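Long-range contacts in CrtC domain-containing protein (PDB 7A0Q), which probably hydrates the plant phytoalexin kievitone, acting as a fungal lyase of the CrtC lipocalin-like family: residues T229-S234 / A250-A255; T155-N160 / F176-A181; T66-E71 / K193-P198; A90-L95 / V145-T150; E49-S54 / T114-S119. All coordinates share one frame; numbering follows the deposited sequence.

Interaction 1. Residues T229-S234 / A250-A255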
# COMPACT_ATOMS: atom_id res chain seq x y z
N THR A 229 13.83 -8.77 10.56
CA THR A 229 12.89 -9.86 10.79
C THR A 229 12.11 -10.16 9.52
O THR A 229 12.19 -9.43 8.52
CB THR A 229 11.88 -9.53 11.89
OG1 THR A 229 10.95 -8.55 11.39
CG2 THR A 229 12.57 -8.99 13.15
N GLU A 230 11.30 -11.21 9.58
CA GLU A 230 10.36 -11.55 8.52
C GLU A 230 8.96 -10.98 8.76
O GLU A 230 8.03 -11.32 8.03
CB GLU A 230 10.27 -13.06 8.36
CG GLU A 230 11.55 -13.68 7.85
CD GLU A 230 11.38 -15.13 7.47
OE1 GLU A 230 12.27 -15.94 7.80
OE2 GLU A 230 10.35 -15.45 6.83
N TYR A 231 8.80 -10.11 9.76
CA TYR A 231 7.48 -9.56 10.07
C TYR A 231 7.04 -8.54 9.03
O TYR A 231 7.75 -7.57 8.74
CB TYR A 231 7.50 -8.90 11.45
CG TYR A 231 7.62 -9.86 12.61
CD1 TYR A 231 6.71 -10.91 12.76
CD2 TYR A 231 8.63 -9.72 13.55
CE1 TYR A 231 6.81 -11.79 13.83
CE2 TYR A 231 8.73 -10.60 14.62
CZ TYR A 231 7.81 -11.63 14.76
OH TYR A 231 7.91 -12.50 15.83
N LYS A 232 5.84 -8.73 8.49
CA LYS A 232 5.21 -7.77 7.60
C LYS A 232 3.84 -7.45 8.17
O LYS A 232 3.05 -8.36 8.43
CB LYS A 232 5.09 -8.31 6.16
CG LYS A 232 6.41 -8.78 5.54
CD LYS A 232 7.42 -7.62 5.46
CE LYS A 232 8.74 -8.07 4.86
NZ LYS A 232 9.77 -6.98 4.92
N ILE A 233 3.57 -6.17 8.38
CA ILE A 233 2.39 -5.74 9.14
C ILE A 233 1.47 -4.94 8.23
O ILE A 233 1.90 -3.98 7.59
CB ILE A 233 2.78 -4.90 10.36
CG1 ILE A 233 3.76 -5.69 11.23
CG2 ILE A 233 1.52 -4.49 11.14
CD1 ILE A 233 4.29 -4.90 12.39
N SER A 234 0.19 -5.32 8.23
CA SER A 234 -0.86 -4.60 7.50
C SER A 234 -1.95 -4.28 8.52
O SER A 234 -2.64 -5.18 8.99
CB SER A 234 -1.39 -5.46 6.35
OG SER A 234 -2.50 -4.88 5.70
N ALA A 250 -4.17 -5.43 13.49
CA ALA A 250 -3.08 -5.72 12.58
C ALA A 250 -3.16 -7.17 12.15
O ALA A 250 -3.45 -8.06 12.96
CB ALA A 250 -1.72 -5.45 13.25
N THR A 251 -2.90 -7.41 10.86
CA THR A 251 -2.53 -8.72 10.36
C THR A 251 -1.02 -8.72 10.17
O THR A 251 -0.48 -7.85 9.48
CB THR A 251 -3.22 -9.07 9.04
OG1 THR A 251 -4.65 -8.92 9.17
CG2 THR A 251 -2.89 -10.51 8.64
N ILE A 252 -0.34 -9.64 10.83
CA ILE A 252 1.11 -9.71 10.77
C ILE A 252 1.49 -11.05 10.17
O ILE A 252 1.14 -12.10 10.72
CB ILE A 252 1.74 -9.53 12.15
CG1 ILE A 252 1.28 -8.22 12.78
CG2 ILE A 252 3.28 -9.64 12.02
CD1 ILE A 252 1.87 -7.94 14.16
N ARG A 253 2.19 -11.01 9.04
CA ARG A 253 2.77 -12.22 8.47
C ARG A 253 4.18 -12.36 9.01
O ARG A 253 4.98 -11.42 8.91
CB ARG A 253 2.78 -12.15 6.95
CG ARG A 253 3.26 -13.44 6.29
CD ARG A 253 4.22 -13.13 5.12
NE ARG A 253 5.55 -12.74 5.59
CZ ARG A 253 6.55 -12.35 4.79
NH1 ARG A 253 6.38 -12.27 3.47
NH2 ARG A 253 7.72 -12.04 5.31
N GLY A 254 4.47 -13.50 9.61
CA GLY A 254 5.81 -13.80 10.08
C GLY A 254 6.53 -14.76 9.16
O GLY A 254 6.35 -14.74 7.93
N ALA A 255 7.38 -15.59 9.76
CA ALA A 255 8.06 -16.65 9.04
C ALA A 255 7.13 -17.85 8.86
O ALA A 255 6.17 -18.05 9.61
CB ALA A 255 9.33 -17.08 9.78
O HOH W 1 -5.03 -6.37 8.49
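Arg253 and Lys232 lie side by side on one surface of a pair of antiparallel strands, and this side of the contact is closely packed. Two bends in the arginine chain, at chi2 (-137°) and chi3 (76°), fold its guanidinium back across the neighbouring strand, where NH2 donates to the carbonyl O of Glu230 at 2.8 Å. The acceptor sits somewhat out of the guanidinium plane. Over one face of that group, toward its rim, lies Lys232 CG, 3.5 Å from Arg253 NH2. Further grips fix the group's rotation: a salt bridge from NH2 to Glu31 and a bond from NH1 to Gly156 O. The lysine amine turns instead to His225.

Backbone bonds in both directions join Lys232 with Arg253 and Ser234 with Thr251. Beside the latter pair a water bridges Ser234 O and Thr251 OG1, which also bonds to Gly161 N. On the other surface Ile233 and Ile252 run alongside each other, their CG1 atoms 3.9 Å apart, while Tyr231 CD1 meets Ile252 CG2 at 3.7 Å. Phe294 touches both isoleucines and stacks edge-to-face with Tyr231.

The loose side begins where the ladder ends. Exposed Glu230 stretches along Ala255, with OE2 3.5 Å from the alanine CB; the same oxygen is 4.6 Å from Arg253 NH2, at most a weak attraction of charges, since no N-H is directed at it. Thr229 OG1 accepts from Tyr231 N, forming an ST turn. The paired strands form the open end of the hairpin 232-240/245-253 in the eight-stranded, up-and-down barrel of the lipocalin-like domain.

Interaction 2. Residues T155-N160 / F176-A181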
# COMPACT_ATOMS: atom_id res chain seq x y z
N THR A 155 7.49 -13.47 -2.61
CA THR A 155 7.29 -12.96 -1.27
C THR A 155 6.01 -13.56 -0.69
O THR A 155 4.99 -13.66 -1.39
CB THR A 155 7.24 -11.42 -1.29
OG1 THR A 155 7.15 -10.90 0.04
CG2 THR A 155 6.07 -10.90 -2.16
N GLY A 156 6.07 -13.99 0.57
CA GLY A 156 4.92 -14.63 1.20
C GLY A 156 3.77 -13.65 1.42
O GLY A 156 3.96 -12.55 1.95
N ALA A 157 2.56 -14.05 1.01
CA ALA A 157 1.42 -13.14 1.06
C ALA A 157 1.00 -12.83 2.49
O ALA A 157 1.10 -13.67 3.40
CB ALA A 157 0.22 -13.72 0.30
N VAL A 158 0.53 -11.60 2.68
CA VAL A 158 -0.18 -11.17 3.89
C VAL A 158 -1.66 -11.34 3.58
O VAL A 158 -2.21 -10.62 2.74
CB VAL A 158 0.12 -9.70 4.24
CG1 VAL A 158 -0.69 -9.24 5.45
CG2 VAL A 158 1.63 -9.49 4.45
N ALA A 159 -2.30 -12.31 4.24
CA ALA A 159 -3.72 -12.60 4.03
C ALA A 159 -4.49 -11.86 5.12
O ALA A 159 -4.64 -12.36 6.24
CB ALA A 159 -3.98 -14.11 4.07
N ASN A 160 -4.96 -10.65 4.79
CA ASN A 160 -5.56 -9.79 5.81
C ASN A 160 -6.71 -10.50 6.51
O ASN A 160 -7.52 -11.18 5.88
CB ASN A 160 -6.03 -8.50 5.15
CG ASN A 160 -4.87 -7.58 4.84
OD1 ASN A 160 -4.44 -6.79 5.69
ND2 ASN A 160 -4.33 -7.70 3.64
N PHE A 176 -5.17 -8.89 -0.04
CA PHE A 176 -3.88 -9.51 0.24
C PHE A 176 -2.76 -8.56 -0.16
O PHE A 176 -2.89 -7.73 -1.06
CB PHE A 176 -3.71 -10.88 -0.46
CG PHE A 176 -3.75 -10.85 -1.97
CD1 PHE A 176 -4.95 -11.07 -2.65
CD2 PHE A 176 -2.59 -10.68 -2.71
CE1 PHE A 176 -5.00 -11.08 -4.03
CE2 PHE A 176 -2.64 -10.68 -4.10
CZ PHE A 176 -3.84 -10.88 -4.75
N GLY A 177 -1.65 -8.67 0.57
CA GLY A 177 -0.45 -7.91 0.29
C GLY A 177 0.68 -8.85 -0.08
O GLY A 177 0.81 -9.93 0.50
N LEU A 178 1.48 -8.44 -1.06
CA LEU A 178 2.70 -9.15 -1.42
C LEU A 178 3.84 -8.22 -1.02
O LEU A 178 4.13 -7.26 -1.75
CB LEU A 178 2.74 -9.46 -2.92
CG LEU A 178 1.49 -10.19 -3.42
CD1 LEU A 178 1.50 -10.40 -4.94
CD2 LEU A 178 1.29 -11.51 -2.69
N PRO A 179 4.50 -8.43 0.13
CA PRO A 179 5.23 -7.33 0.78
C PRO A 179 6.59 -6.95 0.19
O PRO A 179 6.95 -5.77 0.22
CB PRO A 179 5.41 -7.81 2.22
CG PRO A 179 4.52 -8.97 2.37
CD PRO A 179 4.34 -9.59 1.03
N SER A 180 7.33 -7.92 -0.33
CA SER A 180 8.73 -7.70 -0.68
C SER A 180 9.06 -8.31 -2.04
O SER A 180 10.01 -9.08 -2.19
CB SER A 180 9.63 -8.29 0.41
OG SER A 180 9.48 -7.56 1.61
N ALA A 181 8.27 -7.95 -3.04
CA ALA A 181 8.44 -8.50 -4.38
C ALA A 181 9.72 -7.97 -5.04
O ALA A 181 10.04 -6.79 -4.94
CB ALA A 181 7.24 -8.13 -5.26
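Asn160 brings its flat amide alongside the start of the opposing segment, ND2 lying 3.9 Å from Phe176 CA, but the bonds of the amide go to Glu175 O through ND2 and to Ser234 OG through OD1. Phe176 takes part by its backbone and CB, whereas its ring leads off toward Leu47 and Arg207. The puckered ring of Pro179 meets the other chain through two carbons: CG rests 3.6 Å from Val158 CG2, and CD lies 3.1 Å from Gly156 O.

Thr155 carries the opposite end. With chi1 at -176°, OG1 lies across from its own backbone N and reaches Ser180 N, which donates to it at 3.0 Å along a bent path (141°); Glu31 gives this hydroxyl a second partner. The same rotation leaves the methyl CG2 in the crowded position and against Leu178 CB, 3.7 Å away.

Between these ends, Val158 N donates to Gly177 O at 2.8 Å, nearly straight, and Gly177 N returns the bond to Val158 O. The pairing lies at the open end of the beta hairpin made by consecutive strands 158-168 and 171-189 in the CrtC N-terminal lipocalin domain, with the longer strand turning a corner at Ser180.

Interaction 3. Residues T66-E71 / K193-P198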
# COMPACT_ATOMS: atom_id res chain seq x y z
N THR A 66 16.14 1.43 -4.56
CA THR A 66 17.49 1.96 -4.71
C THR A 66 17.86 1.85 -6.18
O THR A 66 17.70 0.78 -6.78
CB THR A 66 18.52 1.20 -3.86
OG1 THR A 66 18.08 1.13 -2.50
CG2 THR A 66 19.87 1.91 -3.91
N THR A 67 18.32 2.95 -6.78
CA THR A 67 18.73 2.92 -8.17
C THR A 67 20.17 2.41 -8.29
O THR A 67 20.88 2.27 -7.28
CB THR A 67 18.62 4.30 -8.81
OG1 THR A 67 19.51 5.19 -8.13
CG2 THR A 67 17.18 4.84 -8.73
N THR A 68 20.59 2.14 -9.52
CA THR A 68 21.95 1.65 -9.73
C THR A 68 22.99 2.73 -9.45
O THR A 68 24.16 2.40 -9.26
CB THR A 68 22.13 1.10 -11.14
OG1 THR A 68 21.82 2.10 -12.12
CG2 THR A 68 21.24 -0.11 -11.35
N ASN A 69 22.59 4.01 -9.41
CA ASN A 69 23.49 5.07 -8.96
C ASN A 69 23.22 5.48 -7.51
O ASN A 69 23.54 6.61 -7.12
CB ASN A 69 23.43 6.27 -9.91
CG ASN A 69 22.08 6.95 -9.94
OD1 ASN A 69 21.04 6.30 -9.79
ND2 ASN A 69 22.08 8.26 -10.15
N ASN A 70 22.63 4.58 -6.71
CA ASN A 70 22.57 4.65 -5.25
C ASN A 70 21.62 5.72 -4.71
O ASN A 70 21.78 6.17 -3.57
CB ASN A 70 23.97 4.86 -4.64
CG ASN A 70 24.07 4.34 -3.22
OD1 ASN A 70 23.45 3.34 -2.86
ND2 ASN A 70 24.86 5.02 -2.40
N GLU A 71 20.63 6.14 -5.49
CA GLU A 71 19.58 7.02 -4.99
C GLU A 71 18.38 6.19 -4.54
O GLU A 71 18.10 5.13 -5.10
CB GLU A 71 19.12 8.01 -6.06
CG GLU A 71 20.22 8.84 -6.70
CD GLU A 71 19.66 9.75 -7.77
OE1 GLU A 71 18.76 10.56 -7.46
OE2 GLU A 71 20.10 9.66 -8.93
N LYS A 193 16.64 8.89 -16.93
CA LYS A 193 16.04 7.59 -16.68
C LYS A 193 16.98 6.78 -15.79
O LYS A 193 18.08 6.41 -16.23
CB LYS A 193 15.78 6.89 -18.01
CG LYS A 193 15.08 5.55 -17.94
CD LYS A 193 14.43 5.29 -19.30
CE LYS A 193 14.10 3.84 -19.50
NZ LYS A 193 13.48 3.63 -20.84
N LEU A 194 16.58 6.53 -14.55
CA LEU A 194 17.39 5.78 -13.60
C LEU A 194 16.92 4.33 -13.54
O LEU A 194 15.72 4.06 -13.51
CB LEU A 194 17.31 6.38 -12.20
CG LEU A 194 17.62 7.87 -12.06
CD1 LEU A 194 17.57 8.24 -10.60
CD2 LEU A 194 18.98 8.15 -12.65
N ALA A 195 17.88 3.41 -13.50
CA ALA A 195 17.59 1.98 -13.44
C ALA A 195 17.46 1.51 -12.00
O ALA A 195 18.26 1.87 -11.13
CB ALA A 195 18.69 1.17 -14.14
N ILE A 196 16.45 0.69 -11.75
CA ILE A 196 16.21 0.13 -10.43
C ILE A 196 17.22 -0.99 -10.17
O ILE A 196 17.45 -1.85 -11.03
CB ILE A 196 14.77 -0.38 -10.31
CG1 ILE A 196 13.80 0.81 -10.39
CG2 ILE A 196 14.56 -1.18 -9.02
CD1 ILE A 196 12.32 0.39 -10.48
N ASP A 197 17.81 -1.00 -8.97
CA ASP A 197 18.70 -2.08 -8.57
C ASP A 197 17.87 -3.17 -7.90
O ASP A 197 17.44 -2.98 -6.75
CB ASP A 197 19.78 -1.57 -7.62
CG ASP A 197 20.77 -2.65 -7.21
OD1 ASP A 197 20.54 -3.84 -7.49
OD2 ASP A 197 21.80 -2.30 -6.60
N PRO A 198 17.66 -4.32 -8.54
CA PRO A 198 16.79 -5.34 -7.93
C PRO A 198 17.35 -5.94 -6.65
O PRO A 198 16.59 -6.53 -5.87
CB PRO A 198 16.65 -6.40 -9.02
CG PRO A 198 17.87 -6.22 -9.89
CD PRO A 198 18.25 -4.77 -9.81
O HOH W 2 22.56 0.33 -6.21
O HOH W 3 20.43 4.40 -12.40
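Leu194 lies crosswise to the side chains of Asn69 and Glu71, meeting both at about a right angle, while Thr67 slants across it. One methyl, CD1, comes within 3.3 Å of Glu71 OE2; the other, CD2, is 4.0 Å from Asn69 OD1. Nearer the backbone, Thr67 CG2 touches Leu194 CB at 3.8 Å.

The polar groups above the leucine are bound to one another. Asn69 ND2 donates to the anti lone pair of Glu71 OE2, which lies 29° out of the amide plane, and Asn69 OD1 receives the hydroxyl of Thr67. That hydroxyl, held between backbone N and carbonyl carbon (chi1 62°), accepts in turn from Glu71 N. Tyr73 OH holds the other carboxylate oxygen.

Two backbone bonds flank the Thr67-Ile196 bridge: Thr68 N to Ala195 O and Asp197 N to Thr66 O, each 2.8 Å. Waters extend the join, one linking Thr67 O with Asp197 OD2, another accepting from Ala195 N and reaching Thr68 OG1. Asp197 OD1 bonds to Ala199 N. The closing geometry, a type I turn from Thr67 to Asn70 whose last residue has positive phi (72°), is that of a 3:5 beta hairpin with a G1 bulge, docked on the end of a neighbouring strand.

Interaction 4. Residues A90-L95 / V145-T150; sequences ASTLNL and VTFDIT
Ala90 and Phe147 supply the closest apolar touch here, the alanine CB lying 3.8 Å from ring atom CZ. The methyl approaches at the edge of the ring, near its plane, and is almost as close to CE2. Val145 CG1 meets the same methyl at 3.9 Å, so a single small side chain is met by a ring edge and a branched aliphatic. For Phe147, a chi1 of 56° places the ring between its backbone N and carbonyl carbon and turns it toward strand 86-94.

A looser apolar layer comes from Thr92, whose CG2 is 4.3 Å from Val145 CG1 and equally far from Phe147 CD2. The segments 90-94 and 145-150 run at 93° to each other with axes 7.2 Å apart, consistent with the near-orthogonal packing of strands across the interior of a lipocalin-type fold. Val75 and Leu187 add to the surroundings of Phe147, and His101 and Tyr103 touch Val145.

Hydrogen bonding plays no part across this contact; the backbone of strand 86-94 is bonded to its own neighbours in the sheet, Ala90 pairing with Tyr103, Thr92 with His101 and Ser91 with Leu76.

As for charged groups, Asp148 takes no part across the contact, although it follows Phe147 directly in sequence; its carboxylate forms a salt bridge with Arg137 of adjacent strand 136-142.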
# COMPACT_ATOMS: atom_id res chain seq x y z
N ALA A 90 -0.53 8.36 -8.77
CA ALA A 90 0.85 7.91 -8.59
C ALA A 90 1.66 9.03 -7.98
O ALA A 90 1.33 10.21 -8.14
CB ALA A 90 1.48 7.47 -9.92
N SER A 91 2.77 8.66 -7.34
CA SER A 91 3.65 9.65 -6.74
C SER A 91 5.08 9.12 -6.71
O SER A 91 5.32 7.91 -6.78
CB SER A 91 3.20 10.05 -5.33
OG SER A 91 3.35 8.98 -4.41
N THR A 92 6.03 10.05 -6.60
CA THR A 92 7.42 9.71 -6.36
C THR A 92 7.94 10.57 -5.23
O THR A 92 7.57 11.75 -5.11
CB THR A 92 8.30 9.94 -7.60
OG1 THR A 92 8.34 11.34 -7.88
CG2 THR A 92 7.74 9.19 -8.81
N LEU A 93 8.78 9.98 -4.38
CA LEU A 93 9.41 10.68 -3.27
C LEU A 93 10.90 10.39 -3.32
O LEU A 93 11.31 9.23 -3.30
CB LEU A 93 8.83 10.25 -1.92
CG LEU A 93 9.48 10.86 -0.67
CD1 LEU A 93 9.19 12.36 -0.59
CD2 LEU A 93 9.02 10.15 0.60
N ASN A 94 11.71 11.45 -3.41
CA ASN A 94 13.16 11.33 -3.33
C ASN A 94 13.57 11.35 -1.86
O ASN A 94 13.34 12.34 -1.16
CB ASN A 94 13.82 12.49 -4.09
CG ASN A 94 15.35 12.40 -4.10
OD1 ASN A 94 15.97 12.09 -3.09
ND2 ASN A 94 15.95 12.70 -5.24
N LEU A 95 14.17 10.25 -1.39
CA LEU A 95 14.46 10.14 0.04
C LEU A 95 15.65 10.99 0.47
O LEU A 95 15.81 11.24 1.67
CB LEU A 95 14.70 8.68 0.42
CG LEU A 95 13.49 7.76 0.24
CD1 LEU A 95 13.77 6.39 0.85
CD2 LEU A 95 12.24 8.38 0.86
N VAL A 145 5.90 12.66 -13.19
CA VAL A 145 5.70 11.33 -12.59
C VAL A 145 5.75 10.29 -13.70
O VAL A 145 4.72 9.91 -14.27
CB VAL A 145 4.38 11.25 -11.81
CG1 VAL A 145 4.24 9.86 -11.16
CG2 VAL A 145 4.31 12.31 -10.75
N THR A 146 6.95 9.82 -14.03
CA THR A 146 7.14 8.88 -15.12
C THR A 146 8.00 7.73 -14.62
O THR A 146 9.08 7.95 -14.07
CB THR A 146 7.80 9.57 -16.33
OG1 THR A 146 6.87 10.48 -16.93
CG2 THR A 146 8.21 8.53 -17.38
N PHE A 147 7.51 6.51 -14.78
CA PHE A 147 8.24 5.34 -14.32
C PHE A 147 7.66 4.11 -15.01
O PHE A 147 6.59 4.16 -15.61
CB PHE A 147 8.20 5.19 -12.78
CG PHE A 147 6.81 5.15 -12.19
CD1 PHE A 147 6.05 3.98 -12.23
CD2 PHE A 147 6.27 6.28 -11.57
CE1 PHE A 147 4.77 3.95 -11.67
CE2 PHE A 147 4.99 6.25 -11.00
CZ PHE A 147 4.25 5.08 -11.05
N ASP A 148 8.40 3.01 -14.93
CA ASP A 148 7.98 1.76 -15.56
C ASP A 148 8.61 0.65 -14.72
O ASP A 148 9.78 0.30 -14.91
CB ASP A 148 8.40 1.71 -17.02
CG ASP A 148 7.83 0.53 -17.77
OD1 ASP A 148 7.19 -0.35 -17.15
OD2 ASP A 148 8.03 0.46 -19.00
N ILE A 149 7.84 0.13 -13.77
CA ILE A 149 8.34 -0.74 -12.72
C ILE A 149 7.69 -2.10 -12.86
O ILE A 149 6.46 -2.20 -12.92
CB ILE A 149 8.02 -0.15 -11.33
CG1 ILE A 149 8.62 1.25 -11.20
CG2 ILE A 149 8.53 -1.07 -10.25
CD1 ILE A 149 8.23 2.00 -9.92
N THR A 150 8.50 -3.16 -12.92
CA THR A 150 7.97 -4.51 -12.91
C THR A 150 8.35 -5.21 -11.61
O THR A 150 9.35 -4.87 -10.98
CB THR A 150 8.47 -5.34 -14.10
OG1 THR A 150 9.91 -5.41 -14.08
CG2 THR A 150 7.99 -4.72 -15.41

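Interaction 5. Residues E49-S54 / T114-S119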
# COMPACT_ATOMS: atom_id res chain seq x y z
N GLU A 49 -6.47 -15.84 -9.58
CA GLU A 49 -7.84 -15.65 -10.02
C GLU A 49 -8.45 -14.36 -9.49
O GLU A 49 -9.48 -13.91 -10.00
CB GLU A 49 -8.69 -16.84 -9.55
CG GLU A 49 -8.33 -18.20 -10.18
CD GLU A 49 -7.07 -18.87 -9.61
OE1 GLU A 49 -6.52 -18.42 -8.58
OE2 GLU A 49 -6.62 -19.87 -10.21
N SER A 50 -7.86 -13.78 -8.45
CA SER A 50 -8.34 -12.55 -7.84
C SER A 50 -7.81 -11.29 -8.52
O SER A 50 -8.25 -10.18 -8.19
CB SER A 50 -7.94 -12.54 -6.37
OG SER A 50 -8.61 -13.59 -5.71
N GLN A 51 -6.87 -11.43 -9.45
CA GLN A 51 -6.20 -10.29 -10.06
C GLN A 51 -6.91 -9.63 -11.24
O GLN A 51 -6.74 -8.42 -11.42
CB GLN A 51 -4.80 -10.72 -10.51
CG GLN A 51 -3.85 -11.07 -9.35
CD GLN A 51 -3.20 -9.82 -8.80
OE1 GLN A 51 -3.87 -8.98 -8.20
NE2 GLN A 51 -1.90 -9.66 -9.03
N PRO A 52 -7.68 -10.34 -12.08
CA PRO A 52 -8.19 -9.70 -13.31
C PRO A 52 -9.14 -8.53 -13.08
O PRO A 52 -9.80 -8.41 -12.05
CB PRO A 52 -8.91 -10.85 -14.02
CG PRO A 52 -8.18 -12.06 -13.58
CD PRO A 52 -7.88 -11.80 -12.13
N ASN A 53 -9.23 -7.70 -14.12
CA ASN A 53 -10.17 -6.58 -14.16
C ASN A 53 -11.56 -6.98 -13.71
O ASN A 53 -12.23 -6.23 -13.00
CB ASN A 53 -10.28 -6.02 -15.58
CG ASN A 53 -9.06 -5.26 -16.03
OD1 ASN A 53 -7.95 -5.53 -15.58
ND2 ASN A 53 -9.25 -4.34 -16.97
N SER A 54 -12.04 -8.14 -14.19
CA SER A 54 -13.43 -8.52 -13.94
C SER A 54 -13.74 -8.59 -12.46
O SER A 54 -14.92 -8.50 -12.08
CB SER A 54 -13.74 -9.89 -14.54
OG SER A 54 -12.86 -10.88 -14.01
N THR A 114 -10.78 -10.82 -18.56
CA THR A 114 -10.31 -11.90 -17.70
C THR A 114 -8.82 -11.81 -17.39
O THR A 114 -8.26 -12.75 -16.79
CB THR A 114 -10.62 -13.27 -18.33
OG1 THR A 114 -9.86 -13.42 -19.53
CG2 THR A 114 -12.10 -13.39 -18.63
N THR A 115 -8.16 -10.74 -17.81
CA THR A 115 -6.77 -10.47 -17.49
C THR A 115 -6.69 -9.19 -16.67
O THR A 115 -7.69 -8.49 -16.48
CB THR A 115 -5.91 -10.37 -18.76
OG1 THR A 115 -6.47 -9.40 -19.66
CG2 THR A 115 -5.82 -11.73 -19.47
N LEU A 116 -5.50 -8.90 -16.14
CA LEU A 116 -5.25 -7.67 -15.39
C LEU A 116 -4.59 -6.67 -16.33
O LEU A 116 -3.44 -6.85 -16.74
CB LEU A 116 -4.39 -7.93 -14.16
CG LEU A 116 -3.91 -6.68 -13.42
CD1 LEU A 116 -5.08 -5.74 -13.13
CD2 LEU A 116 -3.20 -7.09 -12.13
N ASP A 117 -5.33 -5.61 -16.67
CA ASP A 117 -4.81 -4.52 -17.50
C ASP A 117 -5.73 -3.32 -17.24
O ASP A 117 -6.74 -3.14 -17.93
CB ASP A 117 -4.77 -4.91 -18.98
CG ASP A 117 -4.04 -3.89 -19.85
OD1 ASP A 117 -3.82 -2.75 -19.42
OD2 ASP A 117 -3.72 -4.22 -21.01
N VAL A 118 -5.38 -2.53 -16.23
CA VAL A 118 -6.18 -1.37 -15.84
C VAL A 118 -5.38 -0.11 -16.13
O VAL A 118 -4.16 -0.06 -15.89
CB VAL A 118 -6.61 -1.42 -14.35
CG1 VAL A 118 -7.62 -2.58 -14.10
CG2 VAL A 118 -5.40 -1.52 -13.43
N SER A 119 -6.05 0.90 -16.66
CA SER A 119 -5.33 2.10 -17.06
C SER A 119 -6.26 3.30 -17.15
O SER A 119 -7.47 3.16 -17.35
CB SER A 119 -4.63 1.89 -18.40
OG SER A 119 -5.59 1.63 -19.41
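Asn53 has more of its surface buried here than any other residue, and all its bonds across the contact go to main-chain atoms. Its carboxamide engages both backbone polar groups of Asp117: OD1 accepts from Asp117 N at 2.8 Å, almost straight at the hydrogen (175°), and ND2 donates to Asp117 O at 2.9 Å. The second acceptor lies in the amide plane. Asn53 N adds a bond to Thr115 O, and ND2 has a further partner in Pro111 O. The Val118 side chain runs past that of Asn53 in the opposite direction, its CG1 3.3 Å from Asn53 OD1.

Leu116 comes next. Its CD1 and CB both pack on the carbonyl O of Gln51, CD1 at 3.6 Å; that oxygen is bonded to Trp59 NE1. Pro52 lays its ring against the other end of the segment, CG 3.3 Å from Thr114 O.

Three bonds from one asparagine thus fix the loop 49-54 to the start of strand 117-120, which also carries Ser119 of the magnesium site, and to the loop just before it. Chemically, the side-chain amide engages the N-H and C=O of one residue together, in the manner of a strand partner but with the donor well above the carbonyl plane.

How the interactions relate
Interactions 2 to 5 lie in the N-terminal part of the chain; 2 and 4 fall within the span of 3, while 5 crosses both 3 and 4, and 1 follows all of them. Interactions 3 and 4 are neighbours, centres 12 Å apart, touching through Ile196 and Ile149. The centres of interactions 2 and 5 are 18 Å apart, yet the Phe176 ring packs on Ser50 and Gln51. Interactions 1 and 2 are closest, 9 Å between centres, although they belong to different lipocalin-type domains; here a hairpin of the N-terminal domain meets a hairpin of the C-terminal barrel. The two beta domains are therefore joined by direct side-chain bonding as well as by chain connection.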